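Local coordinates for cutinase-like protein (Cryptococcus sp., PDB 2CZQ) that probably hydrolyses carboxylic esters, as a secreted member of the cutinase family with the alpha/beta-hydrolase fold, at residues A[10-15]-A[79-84]; A[28-33]-A[187-192]. One frame throughout, in Å; residues are numbered along the deposited sequence.

Contact 1 (A[10-15]-A[79-84]); sequences VLINTR and YILQGY
I12 and Q82 form the shortest backbone bond between two parallel strands, Q82 N to I12 O at 2.7 Å. Four more bonds complete the pairing: I80 N to V10 O, I12 N to I80 O, T14 N to Q82 O and Y84 N to T14 O. CA-H donors support the same carbonyls, N13 CA coming to 3.2 Å from Q82 O.

The apolar contacts sort onto the two faces. On one, the Y79 ring meets V10 CB and I12 CD1 obliquely, its CD1 being 3.7 Å from each. The I12 chain runs out extended (chi2 172°), which brings its CD1 to 3.8 Å from L81 CD2, the leucine methyl that is not anti to CA. On the other face L11 CD2 lies beside I80 CB.

Among polar groups, Q82 OE1 sits 3.4 Å from N13 CB, while its NE2 bonds N31 OD1 outside the pair. Water 1 donates to Q82 O and also pairs with T14 OG1, which has a further partner in T46.

G83 belongs to what looks like the nucleophile elbow of an alpha/beta hydrolase, at the end of strand 78-84. Here two inner strands of the sheet are paired: helix 28-37 packs over L11 and Q82, helix 57-73 over V10, I12 and T14, and strand 41-45 flanks strand 9-14.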
# COMPACT_ATOMS: atom_id res chain seq x y z
N VAL A 10 -12.26 -1.72 4.73
CA VAL A 10 -12.10 -1.19 3.39
C VAL A 10 -10.64 -1.36 2.98
O VAL A 10 -9.72 -1.01 3.74
CB VAL A 10 -12.49 0.30 3.30
CG1 VAL A 10 -12.51 0.77 1.86
CG2 VAL A 10 -13.84 0.55 3.95
N LEU A 11 -10.45 -1.90 1.79
CA LEU A 11 -9.15 -1.98 1.14
C LEU A 11 -9.06 -0.78 0.22
O LEU A 11 -9.66 -0.77 -0.86
CB LEU A 11 -9.02 -3.30 0.37
CG LEU A 11 -9.37 -4.57 1.17
CD1 LEU A 11 -9.33 -5.80 0.27
CD2 LEU A 11 -8.43 -4.76 2.36
N ILE A 12 -8.38 0.26 0.68
CA ILE A 12 -8.22 1.48 -0.09
C ILE A 12 -6.96 1.30 -0.92
O ILE A 12 -5.87 1.14 -0.36
CB ILE A 12 -8.08 2.71 0.85
CG1 ILE A 12 -9.37 2.96 1.62
CG2 ILE A 12 -7.65 3.95 0.05
CD1 ILE A 12 -9.27 4.04 2.70
N ASN A 13 -7.12 1.30 -2.24
CA ASN A 13 -5.97 1.11 -3.11
C ASN A 13 -5.79 2.26 -4.07
O ASN A 13 -6.76 2.74 -4.68
CB ASN A 13 -6.04 -0.24 -3.84
CG ASN A 13 -7.04 -0.25 -4.99
OD1 ASN A 13 -6.65 -0.15 -6.16
ND2 ASN A 13 -8.32 -0.36 -4.66
N THR A 14 -4.55 2.72 -4.18
CA THR A 14 -4.19 3.83 -5.04
C THR A 14 -3.27 3.31 -6.14
O THR A 14 -2.23 2.70 -5.87
CB THR A 14 -3.53 4.94 -4.22
OG1 THR A 14 -4.38 5.27 -3.12
CG2 THR A 14 -3.42 6.23 -5.03
N ARG A 15 -3.67 3.56 -7.38
CA ARG A 15 -3.07 2.92 -8.54
C ARG A 15 -1.85 3.66 -9.07
O ARG A 15 -1.53 4.78 -8.64
CB ARG A 15 -4.12 2.79 -9.64
CG ARG A 15 -4.43 4.08 -10.36
CD ARG A 15 -5.73 4.01 -11.11
NE ARG A 15 -6.00 5.17 -11.96
CZ ARG A 15 -6.52 6.31 -11.54
NH1 ARG A 15 -6.83 6.48 -10.26
NH2 ARG A 15 -6.76 7.28 -12.41
N TYR A 79 -9.12 -0.34 8.10
CA TYR A 79 -8.58 -0.10 6.77
C TYR A 79 -7.28 -0.84 6.53
O TYR A 79 -6.45 -0.99 7.44
CB TYR A 79 -8.29 1.38 6.57
CG TYR A 79 -9.50 2.26 6.71
CD1 TYR A 79 -10.46 2.29 5.72
CD2 TYR A 79 -9.68 3.04 7.85
CE1 TYR A 79 -11.59 3.08 5.84
CE2 TYR A 79 -10.81 3.84 7.99
CZ TYR A 79 -11.76 3.85 6.98
OH TYR A 79 -12.88 4.64 7.08
N ILE A 80 -7.09 -1.26 5.28
CA ILE A 80 -5.76 -1.54 4.75
C ILE A 80 -5.54 -0.52 3.64
O ILE A 80 -6.39 -0.37 2.77
CB ILE A 80 -5.64 -2.97 4.18
CG1 ILE A 80 -6.01 -4.04 5.22
CG2 ILE A 80 -4.24 -3.20 3.58
CD1 ILE A 80 -5.05 -4.15 6.41
N LEU A 81 -4.41 0.18 3.68
CA LEU A 81 -4.04 1.10 2.60
C LEU A 81 -3.03 0.42 1.69
O LEU A 81 -2.00 -0.07 2.16
CB LEU A 81 -3.44 2.39 3.15
CG LEU A 81 -4.23 3.12 4.24
CD1 LEU A 81 -3.55 4.43 4.60
CD2 LEU A 81 -5.68 3.34 3.84
N GLN A 82 -3.33 0.41 0.39
CA GLN A 82 -2.50 -0.24 -0.61
C GLN A 82 -2.12 0.78 -1.65
O GLN A 82 -2.96 1.56 -2.09
CB GLN A 82 -3.29 -1.36 -1.28
CG GLN A 82 -3.80 -2.43 -0.32
CD GLN A 82 -4.81 -3.36 -0.95
OE1 GLN A 82 -5.62 -2.94 -1.78
NE2 GLN A 82 -4.78 -4.63 -0.55
N GLY A 83 -0.85 0.78 -2.07
CA GLY A 83 -0.42 1.70 -3.10
C GLY A 83 0.64 1.10 -4.00
O GLY A 83 1.56 0.44 -3.51
N TYR A 84 0.49 1.33 -5.30
CA TYR A 84 1.44 0.87 -6.31
C TYR A 84 2.04 2.06 -7.04
O TYR A 84 1.30 2.88 -7.59
CB TYR A 84 0.72 -0.04 -7.31
CG TYR A 84 1.52 -0.40 -8.55
CD1 TYR A 84 2.85 -0.84 -8.46
CD2 TYR A 84 0.95 -0.28 -9.81
CE1 TYR A 84 3.58 -1.17 -9.61
CE2 TYR A 84 1.66 -0.60 -10.95
CZ TYR A 84 2.97 -1.04 -10.85
OH TYR A 84 3.66 -1.35 -12.00
O HOH W 1 -3.79 3.94 -0.82

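Contact 2 (A[28-33]-A[187-192]); sequences RTMNSQ and QGVQTM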
# COMPACT_ATOMS: atom_id res chain seq x y z
N ARG A 28 -5.41 -6.61 -7.55
CA ARG A 28 -6.62 -7.32 -7.94
C ARG A 28 -6.69 -8.74 -7.36
O ARG A 28 -7.71 -9.13 -6.78
CB ARG A 28 -6.74 -7.37 -9.47
CG ARG A 28 -8.13 -7.67 -10.00
CD ARG A 28 -8.28 -7.50 -11.51
NE ARG A 28 -7.38 -6.50 -12.06
CZ ARG A 28 -7.75 -5.46 -12.81
NH1 ARG A 28 -9.03 -5.26 -13.10
NH2 ARG A 28 -6.84 -4.61 -13.26
N THR A 29 -5.63 -9.51 -7.53
CA THR A 29 -5.65 -10.88 -7.05
C THR A 29 -5.73 -10.94 -5.53
O THR A 29 -6.63 -11.58 -4.98
CB THR A 29 -4.46 -11.66 -7.58
OG1 THR A 29 -4.65 -11.82 -8.99
CG2 THR A 29 -4.42 -13.08 -7.03
N MET A 30 -4.84 -10.24 -4.84
CA MET A 30 -4.86 -10.31 -3.38
C MET A 30 -6.20 -9.83 -2.83
O MET A 30 -6.70 -10.39 -1.86
CB MET A 30 -3.70 -9.55 -2.75
CG MET A 30 -3.75 -8.03 -2.88
SD MET A 30 -2.30 -7.22 -2.19
CE MET A 30 -1.05 -7.64 -3.42
N ASN A 31 -6.80 -8.82 -3.46
CA ASN A 31 -8.06 -8.30 -2.95
C ASN A 31 -9.23 -9.25 -3.17
O ASN A 31 -10.13 -9.32 -2.33
CB ASN A 31 -8.33 -6.90 -3.47
CG ASN A 31 -7.43 -5.88 -2.83
OD1 ASN A 31 -6.71 -6.19 -1.88
ND2 ASN A 31 -7.47 -4.66 -3.33
N SER A 32 -9.20 -10.00 -4.27
CA SER A 32 -10.15 -11.09 -4.45
C SER A 32 -9.99 -12.12 -3.33
O SER A 32 -10.97 -12.65 -2.82
CB SER A 32 -10.04 -11.71 -5.84
OG SER A 32 -8.90 -12.54 -5.96
N GLN A 33 -8.75 -12.40 -2.93
CA GLN A 33 -8.49 -13.35 -1.86
C GLN A 33 -8.94 -12.84 -0.49
O GLN A 33 -9.54 -13.57 0.29
CB GLN A 33 -7.01 -13.70 -1.80
CG GLN A 33 -6.46 -14.41 -3.02
CD GLN A 33 -5.03 -14.80 -2.80
OE1 GLN A 33 -4.74 -15.92 -2.36
NE2 GLN A 33 -4.11 -13.88 -3.07
N GLN A 187 3.24 -14.14 -7.79
CA GLN A 187 2.49 -14.93 -6.83
C GLN A 187 2.98 -14.73 -5.40
O GLN A 187 2.18 -14.78 -4.46
CB GLN A 187 2.54 -16.41 -7.20
CG GLN A 187 1.87 -16.71 -8.53
CD GLN A 187 2.25 -18.07 -9.06
OE1 GLN A 187 3.43 -18.40 -9.13
NE2 GLN A 187 1.25 -18.86 -9.44
N GLY A 188 4.28 -14.49 -5.23
CA GLY A 188 4.81 -14.15 -3.92
C GLY A 188 4.22 -12.85 -3.41
O GLY A 188 3.78 -12.76 -2.26
N VAL A 189 4.19 -11.84 -4.28
CA VAL A 189 3.64 -10.54 -3.92
C VAL A 189 2.15 -10.62 -3.57
O VAL A 189 1.73 -10.12 -2.53
CB VAL A 189 3.87 -9.52 -5.07
CG1 VAL A 189 3.17 -8.20 -4.77
CG2 VAL A 189 5.36 -9.28 -5.30
N GLN A 190 1.38 -11.26 -4.44
CA GLN A 190 -0.06 -11.33 -4.24
C GLN A 190 -0.40 -12.10 -2.97
O GLN A 190 -1.23 -11.67 -2.18
CB GLN A 190 -0.77 -11.93 -5.46
CG GLN A 190 -0.69 -11.06 -6.72
CD GLN A 190 -1.23 -9.66 -6.48
OE1 GLN A 190 -2.33 -9.49 -5.96
NE2 GLN A 190 -0.45 -8.65 -6.86
N THR A 191 0.27 -13.23 -2.76
CA THR A 191 -0.01 -14.04 -1.59
C THR A 191 0.40 -13.32 -0.31
O THR A 191 -0.35 -13.31 0.67
CB THR A 191 0.68 -15.40 -1.70
OG1 THR A 191 0.28 -16.03 -2.92
CG2 THR A 191 0.22 -16.33 -0.57
N MET A 192 1.57 -12.70 -0.33
CA MET A 192 2.04 -11.95 0.83
C MET A 192 1.06 -10.83 1.18
O MET A 192 0.77 -10.61 2.35
CB MET A 192 3.41 -11.38 0.51
CG MET A 192 4.13 -10.72 1.65
SD MET A 192 5.88 -10.54 1.27
CE MET A 192 5.87 -9.80 -0.38
O HOH W 2 -2.12 -15.06 -4.36
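The amide of Q190 has M30 CE over one face, 3.7 Å from Q190 CD and displaced toward the oxygen and nitrogen; T29 CB stands beside it, slanting in from the other side, 3.4 Å from Q190 OE1. At the oxygen edge M30 N donates to Q190 OE1 at 2.8 Å, lying in the carbonyl plane, with a C=O...N angle of 157°. Q190 NE2 donates outside the two segments, to the backbone oxygens of G26 and Y183, so both ends of the amide are tied down and its rotation is fixed.

This is a side-by-side pairing of two helices on one face of the sheet in an alpha/beta-hydrolase fold. The segment axes approach to 8.3 Å at 35°, with M30 and Q190 at the crossing. Q190 gets its amide to the first turn of helix 28-37 by bending at chi2 (-56°), which swings the group across the gap, and its side chain crosses those of T29 and M30 at about a right angle. M30 CB also presses on Q190 O at 3.3 Å. Below, M30 leans on F112 and V189 on I114, so the pair rests on strand 108-114; V189 also touches V160 of strand 157-160.

Toward solvent the joint is wetter. Q33 NE2 stays 3.7 Å from Q190 O, without a hydrogen bond, and reaches helix 187-200 through water 2, to which its bond is weak; that water donates to T191 OG1. T191 OG1 in turn donates to Q187 O, which T191 N reaches from the opposite face of the carbonyl plane.

How the contacts relate
From the N terminus the chain lays down 10-15, passes into helix segment 28-33, adds strand 41-45 and helix 57-73, returns to the sheet at 79-84 and reaches 187-192 near its C-terminal end. Contact 1 closes the loop between 15 and 79; contact 2 closes the much longer one between 33 and 187. Their segments alternate, so the loops cross. Contact 1 joins strands within the sheet, whereas contact 2 joins an early and a late helix lying over it. The two touch: N31 OD1 lies 3.4 Å from L11 CD1, and M30 SD packs against Q82 NE2, so helix 28-37 faces both the sheet and the C-terminal helix.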